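Local atomic coordinates of Cel44C (Paenibacillus polymyxa, PDB entry 3ZQ9), a protein that probably hydrolyses internal beta-1,4-glucosidic bonds of xyloglucan and cellulose, the portion here being its family 44 glycoside hydrolase part. Residues 29-34 / 42-47; 357-362 / 386-391; 480-485 / 506-511. The protein carries 2 engineered substitutions. All coordinates share one frame; numbering follows the deposited sequence. Where two conformers were deposited one is given.

From the N terminus, contact 1 comes first: it closes a short loop of seven residues and pairs strands 29-30 and 42-45, the first two of the eight-stranded parallel barrel. Contact 2 follows, bringing together the ends of a beta-alpha-beta crossover in which helix 367-382 leads from strand 353-359 to strand 387-390. Since strand 387-390 also borders strand 29-30, these two contacts touch, Asn31 N lying 2.9 Å from Tyr390 O where the barrel closes, and both reach the bound iminosugar. Contact 3 comes last, about 22 Å from contact 2 between centres, and pairs two strands of the separate beta domain. The three loops follow in series; none nests or crosses.

Contact 1: residues 29-34 / 42-47. With NOY ((2R,3S,4R,5R)-5-(hydroxymethyl)piperidine-2,3,4-triol), chain B; EDO (1,2-ethanediol), chain H.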
# COMPACT_ATOMS: atom_id res chain seq x y z
N GLY A 29 -0.22 -5.08 -4.45
CA GLY A 29 0.67 -4.01 -4.89
C GLY A 29 1.91 -3.98 -4.05
O GLY A 29 1.93 -4.49 -2.92
N THR A 30 2.95 -3.33 -4.55
CA THR A 30 4.17 -3.25 -3.79
C THR A 30 4.90 -1.94 -4.06
O THR A 30 4.54 -1.18 -4.97
CB THR A 30 5.08 -4.47 -4.08
OG1 THR A 30 6.13 -4.54 -3.09
CG2 THR A 30 5.61 -4.40 -5.54
N ASN A 31 5.91 -1.67 -3.21
CA ASN A 31 6.86 -0.58 -3.42
C ASN A 31 8.07 -1.21 -4.09
O ASN A 31 8.12 -1.27 -5.31
CB ASN A 31 7.21 0.04 -2.08
CG ASN A 31 6.12 1.01 -1.63
OD1 ASN A 31 6.13 2.16 -2.03
ND2 ASN A 31 5.16 0.52 -0.85
N GLN A 32 8.95 -1.81 -3.32
CA GLN A 32 10.06 -2.59 -3.93
C GLN A 32 9.53 -3.84 -4.59
O GLN A 32 8.74 -4.57 -3.99
CB GLN A 32 11.08 -3.02 -2.86
CG GLN A 32 11.66 -1.85 -2.04
CD GLN A 32 10.88 -1.60 -0.74
OE1 GLN A 32 9.73 -1.97 -0.64
NE2 GLN A 32 11.56 -1.07 0.29
N ASP A 33 9.98 -4.12 -5.82
CA ASP A 33 9.62 -5.39 -6.46
C ASP A 33 10.21 -6.54 -5.63
O ASP A 33 11.30 -6.38 -5.06
CB ASP A 33 10.21 -5.45 -7.87
CG ASP A 33 9.56 -4.43 -8.79
OD1 ASP A 33 8.31 -4.31 -8.76
OD2 ASP A 33 10.27 -3.73 -9.53
N LEU A 34 9.47 -7.64 -5.49
CA LEU A 34 9.93 -8.78 -4.69
C LEU A 34 10.60 -9.81 -5.62
O LEU A 34 11.53 -9.43 -6.35
CB LEU A 34 8.77 -9.34 -3.84
CG LEU A 34 8.09 -8.31 -2.91
CD1 LEU A 34 6.85 -8.90 -2.17
CD2 LEU A 34 9.09 -7.76 -1.88
N ALA A 42 -0.12 -3.55 -9.03
CA ALA A 42 0.17 -2.12 -8.73
C ALA A 42 1.57 -1.96 -8.20
O ALA A 42 2.06 -2.77 -7.43
CB ALA A 42 -0.85 -1.54 -7.73
N ARG A 43 2.24 -0.90 -8.64
CA ARG A 43 3.60 -0.60 -8.18
C ARG A 43 3.66 0.86 -7.83
O ARG A 43 3.04 1.70 -8.51
CB ARG A 43 4.60 -0.93 -9.30
CG ARG A 43 4.69 -2.46 -9.56
CD ARG A 43 5.58 -2.74 -10.77
NE ARG A 43 7.03 -2.56 -10.53
CZ ARG A 43 7.79 -1.67 -11.17
NH1 ARG A 43 7.26 -0.78 -12.01
NH2 ARG A 43 9.10 -1.62 -10.95
N ARG A 44 4.44 1.17 -6.78
CA ARG A 44 4.59 2.54 -6.33
C ARG A 44 6.05 2.97 -6.36
O ARG A 44 6.94 2.20 -5.90
CB ARG A 44 4.06 2.69 -4.88
CG ARG A 44 4.45 4.03 -4.18
CD ARG A 44 3.65 4.09 -2.86
NE ARG A 44 3.80 5.35 -2.09
CZ ARG A 44 4.65 5.52 -1.08
NH1 ARG A 44 5.55 4.56 -0.79
NH2 ARG A 44 4.65 6.70 -0.38
N LEU A 45 6.28 4.19 -6.83
CA LEU A 45 7.60 4.81 -6.73
C LEU A 45 7.43 5.93 -5.69
O LEU A 45 6.90 7.01 -6.00
CB LEU A 45 8.08 5.33 -8.12
CG LEU A 45 9.46 6.04 -8.12
CD1 LEU A 45 10.58 5.06 -7.75
CD2 LEU A 45 9.75 6.70 -9.48
N GLY A 46 7.83 5.66 -4.44
CA GLY A 46 7.40 6.54 -3.32
C GLY A 46 8.35 6.36 -2.18
O GLY A 46 9.31 5.61 -2.31
N GLY A 47 8.10 7.05 -1.07
CA GLY A 47 8.95 6.86 0.10
C GLY A 47 9.92 8.03 0.25
O GLY A 47 9.90 9.00 -0.53
O4 NOY B . 11.90 3.28 4.35
C4 NOY B . 10.90 4.17 4.88
C3 NOY B . 10.10 4.82 3.74
O3 NOY B . 10.94 5.59 2.88
C2 NOY B . 9.03 5.76 4.36
N NOY B . 8.13 5.04 5.28
C7 NOY B . 8.83 4.27 6.33
C5 NOY B . 9.88 3.35 5.69
C6 NOY B . 10.55 2.43 6.72
O2 NOY B . 8.26 6.40 3.34
O6 NOY B . 11.13 3.21 7.78
C1 EDO H . 11.47 1.52 -6.51
O1 EDO H . 11.92 0.63 -5.46
C2 EDO H . 10.07 1.08 -6.96
O2 EDO H . 10.27 -0.13 -7.70
O HOH W 1 8.33 2.82 -3.73
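Gly29 and Thr30 run parallel to Ala42 and Arg43, with Thr30 N bonded to Ala42 O (3.1 Å) and Arg44 N returning a bond to Thr30 O (3.0 Å). Beyond this short pairing the two chains are joined by side chains. On the face shared by Thr30 and Arg43, the Arg43 guanidinium takes the Asp33 carboxylate side-on: NE reaches Asp33 OD1 at 2.8 Å in an almost straight bond (174°), and NH2 reaches Asp33 OD2, also at 2.8 Å. Both oxygens use their syn lone pairs, and the two flat groups lie nearly coplanar. A bend in the arginine chain at chi3 (73°) turns the NE edge toward the acid, while NH1 is taken by Phe95 O and Ser99 OG. A leucine in place of Arg43 would probably leave the Asp33 carboxylate without its charged mate and free to turn, and Phe95 O and Ser99 OG without this donor.

Asn31 and Arg44 lie alongside each other and point the same way. Asn31 OD1 meets Arg44 NH1 at 2.8 Å, in the plane of the guanidinium, although the amide itself stands almost perpendicular to that plane. Gly46 CA covers one guanidinium face, 3.6 Å above its centre. A water accepts from Gly46 N at 3.0 Å and lies close to Asn31 OD1. Arg44 NH1 also forms a salt bridge with Glu358, a ligand-binding residue, and Asn31 ND2 bonds to Thr357 O and Tyr390 O of strands 353-359 and 387-390. These are the first two strands of the TIM-type barrel: strand 387-390 flanks 29-30, strand 105-110 flanks 42-45, helix 90-102 packs on Arg43 and Leu45, and helix 399-409 on Leu34.

Contact 2: residues 357-362 / 386-391; sequences TEYSYG and YMANYW. With NOY ((2R,3S,4R,5R)-5-(hydroxymethyl)piperidine-2,3,4-triol), chain B; BGC (beta-D-glucopyranose), chain C.
Glu358 OE1, poised over one face of the Trp391 ring, accepts a hydrogen bond from the ring nitrogen of the iminosugar NOY at 2.6 Å and is also bonded to Tyr286 OH. Its twin, Glu358 OE2, approaches NOY O2 equally closely and carries the salt bridge to Arg44. The glutamate reaches the ligand because CG lies anti to the carbonyl carbon (chi1 -70°) and the chain beyond is extended, running beside the indole; Glu358 CD comes within 3.6 Å of Trp391 CE3, and the carboxylate and indole planes are 27° apart. On that same indole face NOY C3 sits 3.6 Å above the plane, offset toward the rim, so acid and sugar ring share one aromatic platform. The next sugar, BGC, meets the indole obliquely, its O5 3.1 Å from Trp391 CZ2.

Backbone bonding between the segments is sparse, and the chain turns a corner at Glu358. Trp391 N bonds to Tyr359 O (3.0 Å, 163°), and a CA-H...O contact runs from Glu358 CA to Asn389 O. Behind this, the Tyr359 ring lies with Tyr390 CA over one face and brings CE1 to Ala388 CB at 3.8 Å; a water links Tyr359 OH with Ala388 O. A second water joins Ser360 OG to Tyr390 OH, while Ser360 OG also accepts from Gly362 N in an ST turn.

NOY O4 is covalently joined to C1 of BGC, which places BGC on the non-reducing side. In iminosugars of this kind the ring nitrogen stands where a sugar has its anomeric carbon, so the short bond to Glu358 OE1 sets this carboxylate at the position of bond cleavage, consistent with a direct part in hydrolysis.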
# COMPACT_ATOMS: atom_id res chain seq x y z
N THR A 357 -0.46 2.86 1.16
CA THR A 357 0.62 2.82 0.14
C THR A 357 1.96 2.34 0.70
O THR A 357 2.90 2.21 -0.06
CB THR A 357 0.82 4.18 -0.56
OG1 THR A 357 1.01 5.18 0.42
CG2 THR A 357 -0.45 4.54 -1.39
N GLU A 358 2.02 2.11 2.02
CA GLU A 358 3.10 1.34 2.65
C GLU A 358 2.50 0.61 3.84
O GLU A 358 1.69 1.21 4.56
CB GLU A 358 4.21 2.24 3.19
CG GLU A 358 5.10 2.94 2.10
CD GLU A 358 6.20 3.79 2.73
OE1 GLU A 358 6.60 3.49 3.90
OE2 GLU A 358 6.65 4.78 2.08
N TYR A 359 2.92 -0.63 4.06
CA TYR A 359 2.60 -1.39 5.28
C TYR A 359 3.48 -2.62 5.30
O TYR A 359 4.02 -3.03 4.26
CB TYR A 359 1.11 -1.81 5.31
CG TYR A 359 0.71 -2.86 4.30
CD1 TYR A 359 0.41 -2.51 2.95
CD2 TYR A 359 0.55 -4.18 4.69
CE1 TYR A 359 -0.01 -3.50 2.03
CE2 TYR A 359 0.15 -5.18 3.80
CZ TYR A 359 -0.15 -4.83 2.48
OH TYR A 359 -0.57 -5.83 1.62
N SER A 360 3.62 -3.22 6.47
CA SER A 360 4.33 -4.48 6.64
C SER A 360 3.96 -4.98 7.99
O SER A 360 3.76 -4.17 8.93
CB SER A 360 5.84 -4.26 6.64
OG SER A 360 6.48 -5.48 7.04
N TYR A 361 3.85 -6.30 8.10
CA TYR A 361 3.54 -6.94 9.38
C TYR A 361 4.81 -7.62 9.90
O TYR A 361 4.75 -8.32 10.92
CB TYR A 361 2.38 -7.96 9.21
CG TYR A 361 1.08 -7.18 9.23
CD1 TYR A 361 0.75 -6.34 8.15
CD2 TYR A 361 0.24 -7.21 10.36
CE1 TYR A 361 -0.41 -5.54 8.19
CE2 TYR A 361 -0.93 -6.40 10.42
CZ TYR A 361 -1.23 -5.57 9.34
OH TYR A 361 -2.35 -4.73 9.38
N GLY A 362 5.94 -7.39 9.24
CA GLY A 362 7.23 -7.98 9.74
C GLY A 362 7.27 -9.50 9.56
O GLY A 362 6.45 -10.09 8.84
N TYR A 386 -8.83 0.60 -2.15
CA TYR A 386 -8.58 0.68 -3.57
C TYR A 386 -7.19 0.16 -3.93
O TYR A 386 -7.00 -0.50 -4.95
CB TYR A 386 -8.70 2.15 -3.97
CG TYR A 386 -8.31 2.51 -5.37
CD1 TYR A 386 -8.94 1.90 -6.45
CD2 TYR A 386 -7.40 3.54 -5.63
CE1 TYR A 386 -8.65 2.25 -7.77
CE2 TYR A 386 -7.08 3.90 -6.95
CZ TYR A 386 -7.74 3.27 -8.01
OH TYR A 386 -7.45 3.66 -9.33
N MET A 387 -6.19 0.48 -3.10
CA MET A 387 -4.80 0.18 -3.49
C MET A 387 -4.01 -0.06 -2.22
O MET A 387 -4.26 0.62 -1.20
CB MET A 387 -4.19 1.35 -4.28
CG MET A 387 -2.77 1.08 -4.81
SD MET A 387 -2.28 2.45 -5.90
CE MET A 387 -3.34 2.20 -7.32
N ALA A 388 -3.08 -1.01 -2.25
CA ALA A 388 -2.24 -1.23 -1.07
C ALA A 388 -0.89 -1.73 -1.53
O ALA A 388 -0.85 -2.59 -2.38
CB ALA A 388 -2.90 -2.30 -0.13
N ASN A 389 0.20 -1.23 -0.91
CA ASN A 389 1.55 -1.53 -1.42
C ASN A 389 2.44 -1.92 -0.23
O ASN A 389 2.69 -1.12 0.66
CB ASN A 389 2.15 -0.28 -2.12
CG ASN A 389 1.28 0.24 -3.28
OD1 ASN A 389 1.57 -0.04 -4.49
ND2 ASN A 389 0.25 0.98 -2.97
N TYR A 390 2.89 -3.16 -0.23
CA TYR A 390 3.83 -3.63 0.79
C TYR A 390 5.13 -2.81 0.70
O TYR A 390 5.54 -2.37 -0.39
CB TYR A 390 4.11 -5.08 0.48
CG TYR A 390 5.20 -5.68 1.30
CD1 TYR A 390 5.01 -5.94 2.65
CD2 TYR A 390 6.42 -6.02 0.72
CE1 TYR A 390 6.06 -6.52 3.42
CE2 TYR A 390 7.45 -6.62 1.49
CZ TYR A 390 7.23 -6.84 2.83
OH TYR A 390 8.19 -7.38 3.67
N TRP A 391 5.76 -2.59 1.86
CA TRP A 391 7.10 -1.94 1.90
C TRP A 391 8.07 -2.91 2.62
O TRP A 391 7.78 -3.36 3.70
CB TRP A 391 7.04 -0.60 2.67
CG TRP A 391 8.39 0.06 2.65
CD1 TRP A 391 9.43 -0.20 3.51
CD2 TRP A 391 8.85 1.06 1.75
NE1 TRP A 391 10.53 0.55 3.16
CE2 TRP A 391 10.20 1.32 2.07
CE3 TRP A 391 8.26 1.74 0.67
CZ2 TRP A 391 10.99 2.27 1.37
CZ3 TRP A 391 9.05 2.70 -0.04
CH2 TRP A 391 10.40 2.92 0.29
O4 NOY B . 11.90 3.28 4.35
C4 NOY B . 10.90 4.17 4.88
C3 NOY B . 10.10 4.82 3.74
O3 NOY B . 10.94 5.59 2.88
C2 NOY B . 9.03 5.76 4.36
N NOY B . 8.13 5.04 5.28
C7 NOY B . 8.83 4.27 6.33
C5 NOY B . 9.88 3.35 5.69
C6 NOY B . 10.55 2.43 6.72
O2 NOY B . 8.26 6.40 3.34
O6 NOY B . 11.13 3.21 7.78
C2 BGC C . 14.25 2.77 4.42
C3 BGC C . 15.60 3.25 3.90
C4 BGC C . 15.44 3.54 2.40
C5 BGC C . 14.38 4.62 2.12
C6 BGC C . 14.19 4.81 0.62
C1 BGC C . 13.18 3.81 4.06
O2 BGC C . 14.22 2.72 5.83
O3 BGC C . 16.57 2.19 4.08
O4 BGC C . 16.71 3.85 1.83
O5 BGC C . 13.17 4.11 2.69
O6 BGC C . 13.21 5.82 0.40
O HOH W 2 -0.56 -5.11 -1.06
O HOH W 3 8.83 -5.82 5.81

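Contact 3: residues 480-485 / 506-511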
# COMPACT_ATOMS: atom_id res chain seq x y z
N PHE A 480 1.26 -23.19 1.51
CA PHE A 480 2.62 -23.08 2.07
C PHE A 480 2.49 -23.21 3.57
O PHE A 480 1.37 -23.11 4.13
CB PHE A 480 3.31 -21.76 1.67
CG PHE A 480 2.67 -20.50 2.25
CD1 PHE A 480 2.97 -20.10 3.56
CD2 PHE A 480 1.81 -19.72 1.47
CE1 PHE A 480 2.41 -18.90 4.11
CE2 PHE A 480 1.23 -18.54 1.99
CZ PHE A 480 1.54 -18.12 3.30
N ASP A 481 3.61 -23.51 4.21
CA ASP A 481 3.63 -23.78 5.63
C ASP A 481 5.04 -23.47 6.18
O ASP A 481 5.86 -22.88 5.45
CB ASP A 481 3.11 -25.20 5.92
CG ASP A 481 4.10 -26.31 5.49
OD1 ASP A 481 5.18 -26.02 4.99
OD2 ASP A 481 3.73 -27.51 5.68
N LYS A 482 5.32 -23.87 7.42
CA LYS A 482 6.59 -23.60 8.09
C LYS A 482 7.75 -24.35 7.41
O LYS A 482 8.92 -24.01 7.60
CB LYS A 482 6.45 -23.99 9.59
CG LYS A 482 7.53 -23.49 10.55
CD LYS A 482 7.33 -24.08 11.98
CE LYS A 482 8.40 -23.50 12.94
NZ LYS A 482 8.70 -24.36 14.13
N ASN A 483 7.43 -25.37 6.63
CA ASN A 483 8.45 -26.23 6.04
C ASN A 483 8.93 -25.75 4.67
O ASN A 483 10.07 -26.00 4.31
CB ASN A 483 7.92 -27.67 5.89
CG ASN A 483 7.56 -28.27 7.23
OD1 ASN A 483 8.36 -28.26 8.15
ND2 ASN A 483 6.34 -28.79 7.34
N SER A 484 8.04 -25.06 3.94
CA SER A 484 8.33 -24.58 2.58
C SER A 484 7.52 -23.36 2.29
O SER A 484 6.29 -23.36 2.43
CB SER A 484 8.09 -25.66 1.49
OG SER A 484 8.58 -25.24 0.20
N SER A 485 8.24 -22.30 1.93
CA SER A 485 7.61 -21.05 1.50
C SER A 485 7.18 -21.13 0.03
O SER A 485 6.32 -20.34 -0.38
CB SER A 485 8.59 -19.89 1.71
OG SER A 485 9.83 -20.15 1.08
N PRO A 506 -3.20 -28.07 8.98
CA PRO A 506 -2.21 -28.24 10.06
C PRO A 506 -1.83 -26.87 10.64
O PRO A 506 -2.21 -25.84 10.04
CB PRO A 506 -1.01 -28.86 9.31
CG PRO A 506 -1.64 -29.51 8.06
CD PRO A 506 -2.69 -28.52 7.67
N PRO A 507 -1.14 -26.83 11.78
CA PRO A 507 -0.74 -25.55 12.40
C PRO A 507 0.06 -24.75 11.38
O PRO A 507 0.80 -25.34 10.57
CB PRO A 507 0.22 -26.00 13.50
CG PRO A 507 -0.17 -27.38 13.80
CD PRO A 507 -0.56 -27.99 12.50
N LEU A 508 -0.08 -23.43 11.42
CA LEU A 508 0.81 -22.50 10.66
C LEU A 508 0.83 -22.87 9.16
O LEU A 508 1.90 -23.03 8.57
CB LEU A 508 2.23 -22.45 11.26
CG LEU A 508 2.29 -22.08 12.76
CD1 LEU A 508 3.73 -22.22 13.31
CD2 LEU A 508 1.77 -20.66 12.98
N THR A 509 -0.36 -23.02 8.55
CA THR A 509 -0.46 -23.47 7.16
C THR A 509 -1.51 -22.59 6.47
O THR A 509 -2.50 -22.23 7.13
CB THR A 509 -0.92 -24.94 7.11
OG1 THR A 509 0.09 -25.76 7.74
CG2 THR A 509 -1.14 -25.38 5.68
N ALA A 510 -1.26 -22.19 5.23
CA ALA A 510 -2.25 -21.42 4.46
C ALA A 510 -2.51 -22.21 3.20
O ALA A 510 -1.54 -22.67 2.58
CB ALA A 510 -1.70 -20.04 4.12
N TYR A 511 -3.79 -22.43 2.85
CA TYR A 511 -4.14 -23.10 1.59
C TYR A 511 -5.01 -22.20 0.71
O TYR A 511 -5.83 -21.42 1.24
CB TYR A 511 -5.02 -24.33 1.88
CG TYR A 511 -4.31 -25.49 2.54
CD1 TYR A 511 -3.13 -26.00 2.03
CD2 TYR A 511 -4.85 -26.10 3.68
CE1 TYR A 511 -2.47 -27.10 2.63
CE2 TYR A 511 -4.21 -27.19 4.31
CZ TYR A 511 -3.04 -27.70 3.75
OH TYR A 511 -2.41 -28.74 4.37
O HOH W 4 1.27 -27.94 6.71
O HOH W 5 3.50 -25.33 9.24
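Phe480 and Ala510 form an antiparallel hydrogen-bonded pair: Phe480 N donates to Ala510 O, and Ala510 N returns a straight bond to Phe480 O (3.0 Å, 172°). A CA-H...O contact from Thr509 CA also reaches Phe480 O, and Asp481 CA makes another to Leu508 O.

The apolar part lies on the face carrying Phe480 and Ala510. Ala510 CB sits over the Phe480 ring, 4.1 Å from its centroid and 22° off the normal, a CH-pi contact nearest to CZ and CE2. With chi1 at 66°, the ring swings across toward the neighbouring strand; Leu407 of helix 399-409 and Ile367 of helix 367-382 also pack on the phenyl ring, joining the beta domain to the barrel helices.

One strand ends and the other begins in an irregular turn. Leu508, with a positive phi, forms with Thr509 a G1 beta bulge opposite Asn453 on strand 446-453. In the partner segment, Asp481 OD1 accepts from Asn483 N at 2.9 Å, an Asx turn, and from Ser484 N at 3.2 Å.

Water carries the remaining polar links. One molecule donates to Asp481 OD2 and to Thr509 OG1, 2.7 Å from each, while Thr509 OG1 itself donates to Pro507 O; another accepts from Lys482 N and donates to Leu508 O.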